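Nitrogenase molybdenum-iron protein alpha chain (Clostridium pasteurianum, PDB 4WES) forms, with the beta chain, the molybdenum-iron component of nitrogenase, which reduces dinitrogen to ammonia with electrons supplied through the iron protein in an ATP-driven reaction. Local coordinates at residues G219-M225 against P489-G495; N285-G291 against T350-M354; I47-R51 against D442-H446. All blocks are in the same frame, centred on the assembly; numbering follows the deposited sequence.

Interaction 1. Residues G219-M225 against P489-G495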
ATOM      1  N   GLY A 219      17.717  20.648   3.942  1.00  7.95           N
ATOM      2  CA  GLY A 219      16.572  20.791   3.058  1.00  8.80           C
ATOM      3  C   GLY A 219      16.809  21.616   1.817  1.00  8.19           C
ATOM      4  O   GLY A 219      15.846  22.092   1.229  1.00  9.79           O
ATOM      5  N   GLY A 220      18.064  21.797   1.387  1.00  7.99           N
ATOM      6  CA  GLY A 220      18.339  22.617   0.234  1.00  8.08           C
ATOM      7  C   GLY A 220      18.527  24.096   0.480  1.00  8.21           C
ATOM      8  O   GLY A 220      18.645  24.853  -0.508  1.00  8.62           O
ATOM      9  N   ASP A 221      18.636  24.514   1.714  1.00  8.29           N
ATOM     10  CA  ASP A 221      18.808  25.937   2.032  1.00  8.82           C
ATOM     11  C   ASP A 221      19.983  26.594   1.272  1.00  8.94           C
ATOM     12  O   ASP A 221      19.857  27.742   0.847  1.00  9.79           O
ATOM     13  CB  ASP A 221      19.075  26.124   3.528  1.00  8.57           C
ATOM     14  CG  ASP A 221      17.867  26.074   4.420  1.00  8.73           C
ATOM     15  OD1 ASP A 221      16.711  25.997   3.929  1.00  8.82           O
ATOM     16  OD2 ASP A 221      18.115  26.072   5.664  1.00  8.59           O
ATOM     17  N   ALA A 222      21.124  25.917   1.218  1.00  8.59           N
ATOM     18  CA  ALA A 222      22.313  26.538   0.638  1.00  8.76           C
ATOM     19  C   ALA A 222      22.139  26.744  -0.858  1.00  9.62           C
ATOM     20  O   ALA A 222      22.544  27.773  -1.422  1.00 10.46           O
ATOM     21  CB  ALA A 222      23.546  25.716   0.894  1.00  9.63           C
ATOM     22  N   TRP A 223      21.524  25.768  -1.541  1.00  9.01           N
ATOM     23  CA  TRP A 223      21.280  25.929  -2.963  1.00  8.89           C
ATOM     24  C   TRP A 223      20.381  27.125  -3.242  1.00  9.75           C
ATOM     25  O   TRP A 223      20.545  27.818  -4.257  1.00 10.35           O
ATOM     26  CB  TRP A 223      20.708  24.652  -3.564  1.00  9.26           C
ATOM     27  CG  TRP A 223      21.662  23.508  -3.534  1.00  9.89           C
ATOM     28  CD1 TRP A 223      23.033  23.570  -3.697  1.00 11.12           C
ATOM     29  CD2 TRP A 223      21.352  22.126  -3.354  1.00  9.28           C
ATOM     30  NE1 TRP A 223      23.575  22.312  -3.659  1.00 10.91           N
ATOM     31  CE2 TRP A 223      22.573  21.407  -3.448  1.00  9.22           C
ATOM     32  CE3 TRP A 223      20.164  21.409  -3.154  1.00 10.37           C
ATOM     33  CZ2 TRP A 223      22.640  20.055  -3.293  1.00 10.83           C
ATOM     34  CZ3 TRP A 223      20.238  20.034  -2.993  1.00 11.19           C
ATOM     35  CH2 TRP A 223      21.474  19.376  -3.087  1.00 11.19           C
ATOM     36  N   GLU A 224      19.432  27.390  -2.351  1.00  9.79           N
ATOM     37  CA  GLU A 224      18.546  28.537  -2.538  1.00  9.86           C
ATOM     38  C   GLU A 224      19.287  29.860  -2.315  1.00  9.94           C
ATOM     39  O   GLU A 224      19.066  30.807  -3.082  1.00 12.29           O
ATOM     40  CB  GLU A 224      17.306  28.380  -1.637  1.00 10.23           C
ATOM     41  CG  GLU A 224      16.403  29.601  -1.616  1.00 10.89           C
ATOM     42  CD  GLU A 224      15.806  30.067  -2.933  1.00 10.91           C
ATOM     43  OE1 GLU A 224      15.266  31.191  -2.931  1.00 11.70           O
ATOM     44  OE2 GLU A 224      15.866  29.301  -3.935  1.00 12.14           O
ATOM     45  N   MET A 225      20.120  29.956  -1.286  1.00 10.18           N
ATOM     46  CA  MET A 225      20.997  31.113  -1.073  0.51 11.01           C
ATOM     47  C   MET A 225      21.833  31.355  -2.315  1.00 11.18           C
ATOM     48  O   MET A 225      21.989  32.483  -2.810  1.00 12.44           O
ATOM     49  CB  MET A 225      21.961  30.853   0.106  0.51 10.72           C
ATOM     50  CG  MET A 225      21.287  30.746   1.468  0.51 11.97           C
ATOM     51  SD  MET A 225      22.467  30.395   2.800  0.51 17.82           S
ATOM     52  CE  MET A 225      21.353  29.735   4.025  0.51 16.87           C
ATOM     53  N   PRO A 489      13.701  24.144   0.672  1.00  7.84           N
ATOM     54  CA  PRO A 489      14.410  25.043   1.589  1.00  8.25           C
ATOM     55  C   PRO A 489      13.458  25.900   2.406  1.00  8.01           C
ATOM     56  O   PRO A 489      12.376  26.248   1.925  1.00  8.41           O
ATOM     57  CB  PRO A 489      15.227  25.924   0.627  1.00  9.07           C
ATOM     58  CG  PRO A 489      14.458  25.900  -0.652  1.00  9.53           C
ATOM     59  CD  PRO A 489      13.945  24.505  -0.737  1.00  8.74           C
ATOM     60  N   TYR A 490      13.898  26.268   3.611  1.00  8.00           N
ATOM     61  CA  TYR A 490      13.219  27.306   4.383  1.00  8.55           C
ATOM     62  C   TYR A 490      14.028  28.608   4.398  1.00  9.06           C
ATOM     63  O   TYR A 490      13.465  29.633   4.742  1.00  9.20           O
ATOM     64  CB  TYR A 490      12.926  26.851   5.809  1.00  8.99           C
ATOM     65  CG  TYR A 490      11.755  25.893   5.934  1.00  8.94           C
ATOM     66  CD1 TYR A 490      10.927  25.511   4.853  1.00 10.08           C
ATOM     67  CD2 TYR A 490      11.415  25.377   7.199  1.00 10.77           C
ATOM     68  CE1 TYR A 490       9.854  24.669   5.025  1.00 10.30           C
ATOM     69  CE2 TYR A 490      10.298  24.538   7.365  1.00 10.08           C
ATOM     70  CZ  TYR A 490       9.526  24.212   6.247  1.00 10.92           C
ATOM     71  OH  TYR A 490       8.409  23.382   6.352  1.00 12.85           O
ATOM     72  N   ALA A 491      15.300  28.569   3.962  1.00  9.05           N
ATOM     73  CA  ALA A 491      16.083  29.796   3.772  1.00  9.02           C
ATOM     74  C   ALA A 491      15.816  30.410   2.407  1.00  9.01           C
ATOM     75  O   ALA A 491      15.326  29.754   1.495  1.00  9.82           O
ATOM     76  CB  ALA A 491      17.577  29.463   3.922  1.00 10.45           C
ATOM     77  N   GLY A 492      16.233  31.660   2.275  1.00  9.86           N
ATOM     78  CA  GLY A 492      16.108  32.375   1.012  1.00 10.51           C
ATOM     79  C   GLY A 492      14.675  32.780   0.697  1.00 10.19           C
ATOM     80  O   GLY A 492      13.741  32.536   1.479  1.00 10.18           O
ATOM     81  N   PHE A 493      14.502  33.402  -0.465  1.00 10.60           N
ATOM     82  CA  PHE A 493      13.205  33.920  -0.826  1.00 10.86           C
ATOM     83  C   PHE A 493      12.194  32.806  -1.048  1.00 10.88           C
ATOM     84  O   PHE A 493      11.061  32.896  -0.579  1.00 12.08           O
ATOM     85  CB  PHE A 493      13.320  34.780  -2.081  1.00 11.41           C
ATOM     86  CG  PHE A 493      13.985  36.107  -1.848  1.00 11.24           C
ATOM     87  CD1 PHE A 493      13.352  37.116  -1.152  1.00 12.61           C
ATOM     88  CD2 PHE A 493      15.239  36.372  -2.359  1.00 12.07           C
ATOM     89  CE1 PHE A 493      13.962  38.346  -0.968  1.00 14.98           C
ATOM     90  CE2 PHE A 493      15.840  37.597  -2.189  1.00 12.57           C
ATOM     91  CZ  PHE A 493      15.210  38.583  -1.479  1.00 13.47           C
ATOM     92  N   ARG A 494      12.575  31.768  -1.791  1.00 10.37           N
ATOM     93  CA  ARG A 494      11.657  30.638  -1.973  1.00 10.44           C
ATOM     94  C   ARG A 494      11.400  29.922  -0.658  1.00  9.46           C
ATOM     95  O   ARG A 494      10.307  29.337  -0.461  1.00 10.31           O
ATOM     96  CB  ARG A 494      12.171  29.640  -2.994  1.00 12.88           C
ATOM     97  CG  ARG A 494      12.178  30.246  -4.365  1.00 16.70           C
ATOM     98  CD  ARG A 494      12.657  29.271  -5.394  1.00 22.04           C
ATOM     99  NE  ARG A 494      12.774  29.922  -6.685  1.00 29.34           N
ATOM    100  CZ  ARG A 494      13.404  29.378  -7.711  1.00 34.62           C
ATOM    101  NH1 ARG A 494      13.921  28.161  -7.594  1.00 37.51           N
ATOM    102  NH2 ARG A 494      13.505  30.043  -8.842  1.00 44.79           N
ATOM    103  N   GLY A 495      12.369  29.954   0.246  1.00  9.39           N
ATOM    104  CA  GLY A 495      12.186  29.367   1.560  1.00  8.99           C
ATOM    105  C   GLY A 495      11.102  30.021   2.391  1.00  8.52           C
ATOM    106  O   GLY A 495      10.414  29.332   3.143  1.00  9.26           O
TER
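E224 sends CG away from its backbone N (chi1 173°) and then bends at chi2 (59°), a path that carries its carboxylate across to the first turn of helix 492-507; D221, one helical turn earlier, instead keeps CG beside its own N, and its carboxylate ends beside P489-A491. The two acids illustrate how carboxylates can grip main-chain amides. D221 OD1 takes two of them: Y490 N, at 2.8 Å, arrives nearly along the C-O axis, whereas A491 N, at 2.9 Å, comes down from above the carboxylate plane by a straighter bond. A491 CB closes against D221 CG at 3.4 Å, while D221 OD2 is occupied by the hydroxyl of Y484. E224 OE1 accepts R494 N at 3.0 Å, again from above its plane, and is shared in a salt bridge with R227. The aliphatic chain of R494 crosses E224 at about a right angle, R494 CD lying 3.5 Å from E224 OE2; its guanidinium adds charge proximity without aiming an N-H at the acid. P489 CG also packs 3.9 Å from E224 CB. The side chain of D221 is about 8 Å from the iron-molybdenum cofactor, nearest atoms. Buried acids thus fix the turn that opens helix 492-507 against the start of helix 221-232, and the amides, the helix N terminus and R227 would probably stabilise their negative charge.

Interaction 2. Residues N285-G291 against T350-M354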
ATOM      1  N   ASN A 285      22.153  36.660   7.632  1.00  9.68           N
ATOM      2  CA  ASN A 285      20.990  35.832   7.910  1.00 10.15           C
ATOM      3  C   ASN A 285      20.158  35.736   6.658  1.00  9.48           C
ATOM      4  O   ASN A 285      19.438  36.665   6.290  1.00 10.81           O
ATOM      5  CB  ASN A 285      20.161  36.394   9.058  1.00 10.14           C
ATOM      6  CG  ASN A 285      19.010  35.469   9.378  1.00  9.45           C
ATOM      7  OD1 ASN A 285      19.014  34.325   8.965  1.00  9.94           O
ATOM      8  ND2 ASN A 285      18.029  35.950  10.136  1.00 10.21           N
ATOM      9  N   PHE A 286      20.228  34.572   6.027  1.00  9.38           N
ATOM     10  CA  PHE A 286      19.475  34.311   4.808  1.00  9.41           C
ATOM     11  C   PHE A 286      18.080  33.723   5.083  1.00  9.73           C
ATOM     12  O   PHE A 286      17.440  33.229   4.168  1.00 11.54           O
ATOM     13  CB  PHE A 286      20.256  33.392   3.865  1.00 10.97           C
ATOM     14  CG  PHE A 286      21.417  34.062   3.203  1.00 10.99           C
ATOM     15  CD1 PHE A 286      22.716  33.909   3.680  1.00 11.98           C
ATOM     16  CD2 PHE A 286      21.218  34.828   2.075  1.00 13.76           C
ATOM     17  CE1 PHE A 286      23.768  34.556   3.042  1.00 13.07           C
ATOM     18  CE2 PHE A 286      22.281  35.445   1.443  1.00 16.07           C
ATOM     19  CZ  PHE A 286      23.554  35.306   1.932  1.00 13.78           C
ATOM     20  N   ILE A 287      17.591  33.823   6.325  1.00  9.75           N
ATOM     21  CA  ILE A 287      16.249  33.351   6.635  0.51  8.67           C
ATOM     22  C   ILE A 287      15.319  34.550   6.881  1.00  9.20           C
ATOM     23  O   ILE A 287      15.627  35.456   7.668  1.00 10.14           O
ATOM     24  CB  ILE A 287      16.301  32.404   7.837  0.51  8.85           C
ATOM     25  CG1 ILE A 287      17.226  31.229   7.513  0.51  8.03           C
ATOM     26  CG2 ILE A 287      14.916  31.892   8.157  0.51  8.65           C
ATOM     27  CD1 ILE A 287      17.790  30.489   8.698  0.51  9.51           C
ATOM     28  N   GLY A 288      14.208  34.572   6.150  1.00  8.91           N
ATOM     29  CA  GLY A 288      13.238  35.638   6.215  1.00  9.33           C
ATOM     30  C   GLY A 288      13.511  36.736   5.234  1.00  9.49           C
ATOM     31  O   GLY A 288      14.669  37.091   4.996  1.00 10.90           O
ATOM     32  N   VAL A 289      12.472  37.352   4.700  1.00  9.75           N
ATOM     33  CA  VAL A 289      12.675  38.445   3.730  1.00 10.39           C
ATOM     34  C   VAL A 289      13.537  39.533   4.344  1.00 10.05           C
ATOM     35  O   VAL A 289      14.486  40.018   3.718  1.00 11.12           O
ATOM     36  CB  VAL A 289      11.325  39.048   3.298  1.00 11.02           C
ATOM     37  CG1 VAL A 289      11.521  40.278   2.430  1.00 13.95           C
ATOM     38  CG2 VAL A 289      10.502  38.031   2.516  1.00 12.20           C
ATOM     39  N   ASP A 290      13.199  39.986   5.551  1.00  9.88           N
ATOM     40  CA  ASP A 290      13.964  41.105   6.113  1.00 10.65           C
ATOM     41  C   ASP A 290      15.420  40.725   6.344  1.00 10.90           C
ATOM     42  O   ASP A 290      16.330  41.521   6.100  1.00 12.21           O
ATOM     43  CB  ASP A 290      13.324  41.632   7.406  1.00 11.80           C
ATOM     44  CG  ASP A 290      12.009  42.344   7.192  1.00 13.47           C
ATOM     45  OD1 ASP A 290      11.683  42.723   6.071  1.00 16.23           O
ATOM     46  OD2 ASP A 290      11.299  42.544   8.179  1.00 16.92           O
ATOM     47  N   GLY A 291      15.633  39.495   6.788  1.00 11.16           N
ATOM     48  CA  GLY A 291      16.985  39.008   6.989  1.00 11.35           C
ATOM     49  C   GLY A 291      17.802  38.982   5.717  1.00 10.38           C
ATOM     50  O   GLY A 291      18.922  39.499   5.674  1.00 11.16           O
ATOM     51  N   THR A 350      17.611  33.192  14.196  1.00  8.73           N
ATOM     52  CA  THR A 350      17.537  33.540  12.774  1.00  8.63           C
ATOM     53  C   THR A 350      16.116  33.462  12.196  1.00  9.41           C
ATOM     54  O   THR A 350      15.836  34.146  11.225  1.00  9.76           O
ATOM     55  CB  THR A 350      18.561  32.752  11.970  1.00  9.73           C
ATOM     56  OG1 THR A 350      18.330  31.375  12.190  1.00 10.23           O
ATOM     57  CG2 THR A 350      19.959  33.164  12.335  1.00 10.38           C
ATOM     58  N   TYR A 351      15.236  32.626  12.781  1.00  8.76           N
ATOM     59  CA  TYR A 351      13.846  32.550  12.335  1.00  8.97           C
ATOM     60  C   TYR A 351      12.935  33.685  12.848  1.00  9.22           C
ATOM     61  O   TYR A 351      11.793  33.806  12.415  1.00 10.24           O
ATOM     62  CB  TYR A 351      13.247  31.148  12.650  1.00  9.48           C
ATOM     63  CG  TYR A 351      13.622  30.167  11.563  1.00  8.77           C
ATOM     64  CD1 TYR A 351      12.722  29.877  10.560  1.00  9.56           C
ATOM     65  CD2 TYR A 351      14.872  29.565  11.521  1.00  9.73           C
ATOM     66  CE1 TYR A 351      13.077  29.065   9.510  1.00  9.57           C
ATOM     67  CE2 TYR A 351      15.250  28.727  10.468  1.00  9.32           C
ATOM     68  CZ  TYR A 351      14.350  28.469   9.458  1.00  9.72           C
ATOM     69  OH  TYR A 351      14.668  27.711   8.370  1.00 10.12           O
ATOM     70  N   MET A 352      13.433  34.502  13.771  1.00  9.27           N
ATOM     71  CA  MET A 352      12.560  35.495  14.405  1.00  9.87           C
ATOM     72  C   MET A 352      12.024  36.527  13.431  1.00  9.46           C
ATOM     73  O   MET A 352      10.849  36.925  13.538  1.00 10.19           O
ATOM     74  CB  MET A 352      13.309  36.199  15.532  1.00  9.87           C
ATOM     75  CG  MET A 352      13.382  35.340  16.780  1.00  9.79           C
ATOM     76  SD  MET A 352      14.297  36.140  18.102  1.00 11.41           S
ATOM     77  CE  MET A 352      13.920  35.023  19.449  1.00 11.10           C
ATOM     78  N   ASN A 353      12.852  37.035  12.509  1.00 10.07           N
ATOM     79  CA  ASN A 353      12.366  38.115  11.664  1.00  9.57           C
ATOM     80  C   ASN A 353      11.255  37.666  10.714  1.00  9.61           C
ATOM     81  O   ASN A 353      10.363  38.446  10.398  1.00 10.33           O
ATOM     82  CB  ASN A 353      13.504  38.812  10.906  1.00 10.35           C
ATOM     83  CG  ASN A 353      14.005  38.038   9.681  1.00 10.79           C
ATOM     84  OD1 ASN A 353      13.465  38.165   8.588  1.00 10.50           O
ATOM     85  ND2 ASN A 353      15.028  37.235   9.853  1.00 12.92           N
ATOM     86  N   MET A 354      11.294  36.388  10.319  1.00  9.49           N
ATOM     87  CA  MET A 354      10.266  35.840   9.454  1.00  9.63           C
ATOM     88  C   MET A 354       8.948  35.777  10.222  1.00  9.27           C
ATOM     89  O   MET A 354       7.897  36.232   9.739  1.00 10.13           O
ATOM     90  CB  MET A 354      10.704  34.473   8.942  1.00 10.23           C
ATOM     91  CG  MET A 354       9.685  33.864   8.004  1.00 11.06           C
ATOM     92  SD  MET A 354      10.357  32.743   6.799  1.00 11.45           S
ATOM     93  CE  MET A 354      11.281  31.582   7.817  1.00 13.22           C
TER
HETATM   94  O   HOH W   1      13.679  34.845   9.933  1.00 20.89           O
HETATM   95  O   HOH W   2      11.159  38.901   7.309  1.00 10.98           O
HETATM   96  O   HOH W   3      10.764  41.270  10.483  1.00 13.71           O
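An Asx turn leading from strand 281-283 into helix 289-303 meets the short helical region around T350-M354: N285 OD1 accepts I287 N from its own segment, and the same amide reaches across with N285 ND2 to T350 O. That outward bond, 3.0 Å long, is nearly straight (170°), lies in the amide plane and falls on a lone pair of the T350 carbonyl. N353 answers from the opposite direction with its amide almost perpendicular to that of N285. Its CG is tucked between backbone N and carbonyl carbon (chi1 78°), from where N353 ND2 donates to I287 O at 2.9 Å and N353 OD1 receives a weak bond from G291 N at 3.1 Å. At the start of helix 289-303 a water accepts from D290 N and donates to N353 OD1; another donates to both D290 OD2 and N353 O. A third is held by M354 N and T350 O, the latter at 2.6 Å, with a weaker link to I287 O. Beside this polar seam, I287 CG2 sits 3.6 Å over the centre of the Y351 ring, a CH-pi contact, and M354 CE closes on I287 CG2 at 3.7 Å. The Y351 hydroxyl is hydrogen-bonded to that of Y484. G288, at the N-cap, brings no side chain, and N353 OD1 serves G291 N weakly and D290 N through a water, somewhat as a capping side chain would; bonds from two asparagines and three waters thus serve main-chain N-H and C=O groups of both segments.

Interaction 3. Residues I47-R51 against D442-H446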
ATOM      1  N   ILE A  47      17.304  15.850  34.289  1.00 11.06           N
ATOM      2  CA  ILE A  47      16.382  16.948  34.085  0.51 10.80           C
ATOM      3  C   ILE A  47      15.518  16.821  32.803  1.00 10.11           C
ATOM      4  O   ILE A  47      14.589  17.600  32.631  1.00 11.76           O
ATOM      5  CB  ILE A  47      17.208  18.258  34.179  0.51 12.64           C
ATOM      6  CG1 ILE A  47      16.363  19.388  34.778  0.51 13.13           C
ATOM      7  CG2 ILE A  47      17.804  18.609  32.827  0.51 11.69           C
ATOM      8  CD1 ILE A  47      17.104  20.576  35.347  0.51 14.42           C
ATOM      9  N   ILE A  48      15.877  15.864  31.935  1.00 10.77           N
ATOM     10  CA  ILE A  48      15.254  15.691  30.609  1.00 10.22           C
ATOM     11  C   ILE A  48      15.624  16.892  29.704  1.00  9.99           C
ATOM     12  O   ILE A  48      14.864  17.811  29.494  1.00 10.94           O
ATOM     13  CB  ILE A  48      13.756  15.349  30.599  1.00 10.93           C
ATOM     14  CG1 ILE A  48      13.490  14.155  31.513  1.00 11.16           C
ATOM     15  CG2 ILE A  48      13.309  15.044  29.175  1.00 11.32           C
ATOM     16  CD1 ILE A  48      12.034  13.732  31.615  1.00 12.43           C
ATOM     17  N   THR A  49      16.846  16.816  29.202  1.00 11.55           N
ATOM     18  CA  THR A  49      17.440  17.778  28.296  1.00 10.79           C
ATOM     19  C   THR A  49      17.158  17.374  26.845  1.00 10.18           C
ATOM     20  O   THR A  49      16.899  16.207  26.549  1.00 11.32           O
ATOM     21  CB  THR A  49      18.981  17.824  28.518  1.00 10.34           C
ATOM     22  OG1 THR A  49      19.552  18.855  27.699  1.00 10.24           O
ATOM     23  CG2 THR A  49      19.676  16.499  28.239  1.00 10.75           C
ATOM     24  N   ALA A  50      17.298  18.328  25.941  1.00  9.32           N
ATOM     25  CA  ALA A  50      17.291  18.028  24.509  1.00  9.86           C
ATOM     26  C   ALA A  50      18.705  17.858  23.931  1.00  9.16           C
ATOM     27  O   ALA A  50      18.846  17.441  22.799  1.00  8.90           O
ATOM     28  CB  ALA A  50      16.560  19.106  23.746  1.00 10.45           C
ATOM     29  N   ARG A  51      19.713  18.176  24.733  1.00  8.83           N
ATOM     30  CA  ARG A  51      21.117  18.186  24.258  1.00  8.37           C
ATOM     31  C   ARG A  51      21.637  16.867  23.781  1.00  8.44           C
ATOM     32  O   ARG A  51      21.253  15.792  24.259  1.00  9.42           O
ATOM     33  CB  ARG A  51      22.036  18.645  25.390  1.00  9.32           C
ATOM     34  CG  ARG A  51      21.956  20.128  25.686  1.00  9.24           C
ATOM     35  CD  ARG A  51      22.761  20.454  26.912  1.00  9.89           C
ATOM     36  NE  ARG A  51      23.054  21.859  27.020  1.00 10.47           N
ATOM     37  CZ  ARG A  51      23.881  22.388  27.892  1.00 10.29           C
ATOM     38  NH1 ARG A  51      24.418  21.648  28.845  1.00 10.72           N
ATOM     39  NH2 ARG A  51      24.174  23.676  27.827  1.00 11.34           N
ATOM     40  N   ASP A 442      17.740  28.909  28.662  1.00 10.10           N
ATOM     41  CA  ASP A 442      18.881  28.125  28.213  1.00 10.36           C
ATOM     42  C   ASP A 442      18.741  26.688  28.698  1.00  9.73           C
ATOM     43  O   ASP A 442      18.423  26.432  29.858  1.00 10.92           O
ATOM     44  CB  ASP A 442      20.180  28.747  28.721  1.00 10.31           C
ATOM     45  CG  ASP A 442      21.398  27.960  28.340  1.00 10.35           C
ATOM     46  OD1 ASP A 442      21.710  27.966  27.127  1.00 10.56           O
ATOM     47  OD2 ASP A 442      22.004  27.337  29.234  1.00 11.27           O
ATOM     48  N   ASP A 443      19.022  25.733  27.802  1.00  9.37           N
ATOM     49  CA  ASP A 443      18.894  24.306  28.111  1.00  9.58           C
ATOM     50  C   ASP A 443      17.507  24.025  28.701  1.00  9.50           C
ATOM     51  O   ASP A 443      17.353  23.350  29.720  1.00 10.92           O
ATOM     52  CB  ASP A 443      20.029  23.826  29.026  1.00 10.29           C
ATOM     53  CG  ASP A 443      20.219  22.302  29.061  1.00  9.75           C
ATOM     54  OD1 ASP A 443      19.584  21.545  28.296  1.00 10.49           O
ATOM     55  OD2 ASP A 443      21.032  21.861  29.939  1.00 10.99           O
ATOM     56  N   MET A 444      16.483  24.520  28.038  1.00  9.94           N
ATOM     57  CA  MET A 444      15.089  24.272  28.443  1.00  9.74           C
ATOM     58  C   MET A 444      14.812  22.801  28.526  1.00  9.36           C
ATOM     59  O   MET A 444      15.057  22.055  27.561  1.00 10.63           O
ATOM     60  CB  MET A 444      14.148  24.890  27.403  1.00 10.09           C
ATOM     61  CG  MET A 444      12.695  24.797  27.824  1.00 10.67           C
ATOM     62  SD  MET A 444      11.523  25.261  26.518  1.00 11.22           S
ATOM     63  CE  MET A 444      11.698  23.904  25.407  1.00 12.29           C
ATOM     64  N   ASN A 445      14.266  22.373  29.662  1.00  9.52           N
ATOM     65  CA  ASN A 445      13.938  20.966  29.869  1.00  9.84           C
ATOM     66  C   ASN A 445      12.439  20.738  29.798  1.00  9.46           C
ATOM     67  O   ASN A 445      11.661  21.665  29.640  1.00 10.00           O
ATOM     68  CB  ASN A 445      14.573  20.469  31.158  1.00 10.17           C
ATOM     69  CG  ASN A 445      14.078  21.216  32.360  1.00 10.69           C
ATOM     70  OD1 ASN A 445      12.864  21.334  32.586  1.00 11.46           O
ATOM     71  ND2 ASN A 445      15.003  21.724  33.175  1.00 11.77           N
ATOM     72  N   HIS A 446      12.035  19.483  29.935  1.00  9.31           N
ATOM     73  CA  HIS A 446      10.626  19.130  29.809  1.00 10.49           C
ATOM     74  C   HIS A 446       9.769  19.864  30.828  1.00  9.97           C
ATOM     75  O   HIS A 446       8.723  20.387  30.489  1.00 10.73           O
ATOM     76  CB  HIS A 446      10.464  17.608  29.949  1.00 11.25           C
ATOM     77  CG  HIS A 446       9.053  17.171  29.903  1.00 11.66           C
ATOM     78  ND1 HIS A 446       8.271  17.291  28.776  1.00 11.94           N
ATOM     79  CD2 HIS A 446       8.247  16.689  30.877  1.00 13.54           C
ATOM     80  CE1 HIS A 446       7.048  16.901  29.066  1.00 12.69           C
ATOM     81  NE2 HIS A 446       7.022  16.498  30.313  1.00 13.94           N
TER
HETATM   82  O   HOH W   4      17.468  21.192  26.629  1.00 10.43           O
HETATM   83  O   HOH W   5      23.998  26.583  26.641  1.00 10.66           O
HETATM   84  O   HOH W   6      24.098  25.686  29.937  1.00 10.96           O
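T49 OG1 donates to D443 OD1 over 2.8 Å, using the syn lone pair, and accepts R51 N at 3.0 Å; it lies opposite its own backbone N (chi1 -175°), which puts the hydroxyl between the two partners. The R51 guanidinium stacks on the D443 carboxylate with planes 17° apart. D443 OD2 lies 3.6 Å from R51 NE, a salt bridge of charge alone, because the oxygen sits over the face and no N-H points at it. One weak amide-to-carbonyl bond, from H446 N to I48 O at 3.3 Å, and some apolar contacts add to this: the side chains of I48 and H446 run side by side, and I47 crosses N445 at about a right angle, I47 CG1 lying 3.1 Å from N445 ND2. A water joins A50 N, D443 OD1 and M444 O. Farther out, R51 NE donates to E368 O and R51 NH1 to T41 O and T43 OG1, while R51 NH2 reaches D442, itself bound by Y375 and H24, through weak bonds to two waters; together these probably fix the tilt of the guanidinium. The beta chain joins in, its Y95 hydroxyl bonding to I47 O. The pattern combines an ST turn at T49, just ahead of C53, a ligand of the [8Fe-7S] cluster, with an N-cap at N445, whose OD1 caps D448 N, in the connection from strand 439-441 of the mixed sheet to helix 446-456.

From the N terminus, residues 47-51, on the way to helix 54-63, open the loop that interaction 3 closes at 442-446. Residues 219-225 begin a second loop before that closure, and interaction 1 shuts it at 489-495, so the two cross. The much shorter loop of interaction 2, from 285-291 to 350-354, falls within both. It joins the region after strand 281-283 of a parallel sheet to that after strand 338-343 of the mixed sheet. Interactions 1 and 2 touch: G492 N lies 2.7 Å from F286 O, a probable hydrogen bond, linking the start of helix 492-507 to the loop before helix 289-303. Interaction 3 stands apart, its centre about 29 Å from that of interaction 1.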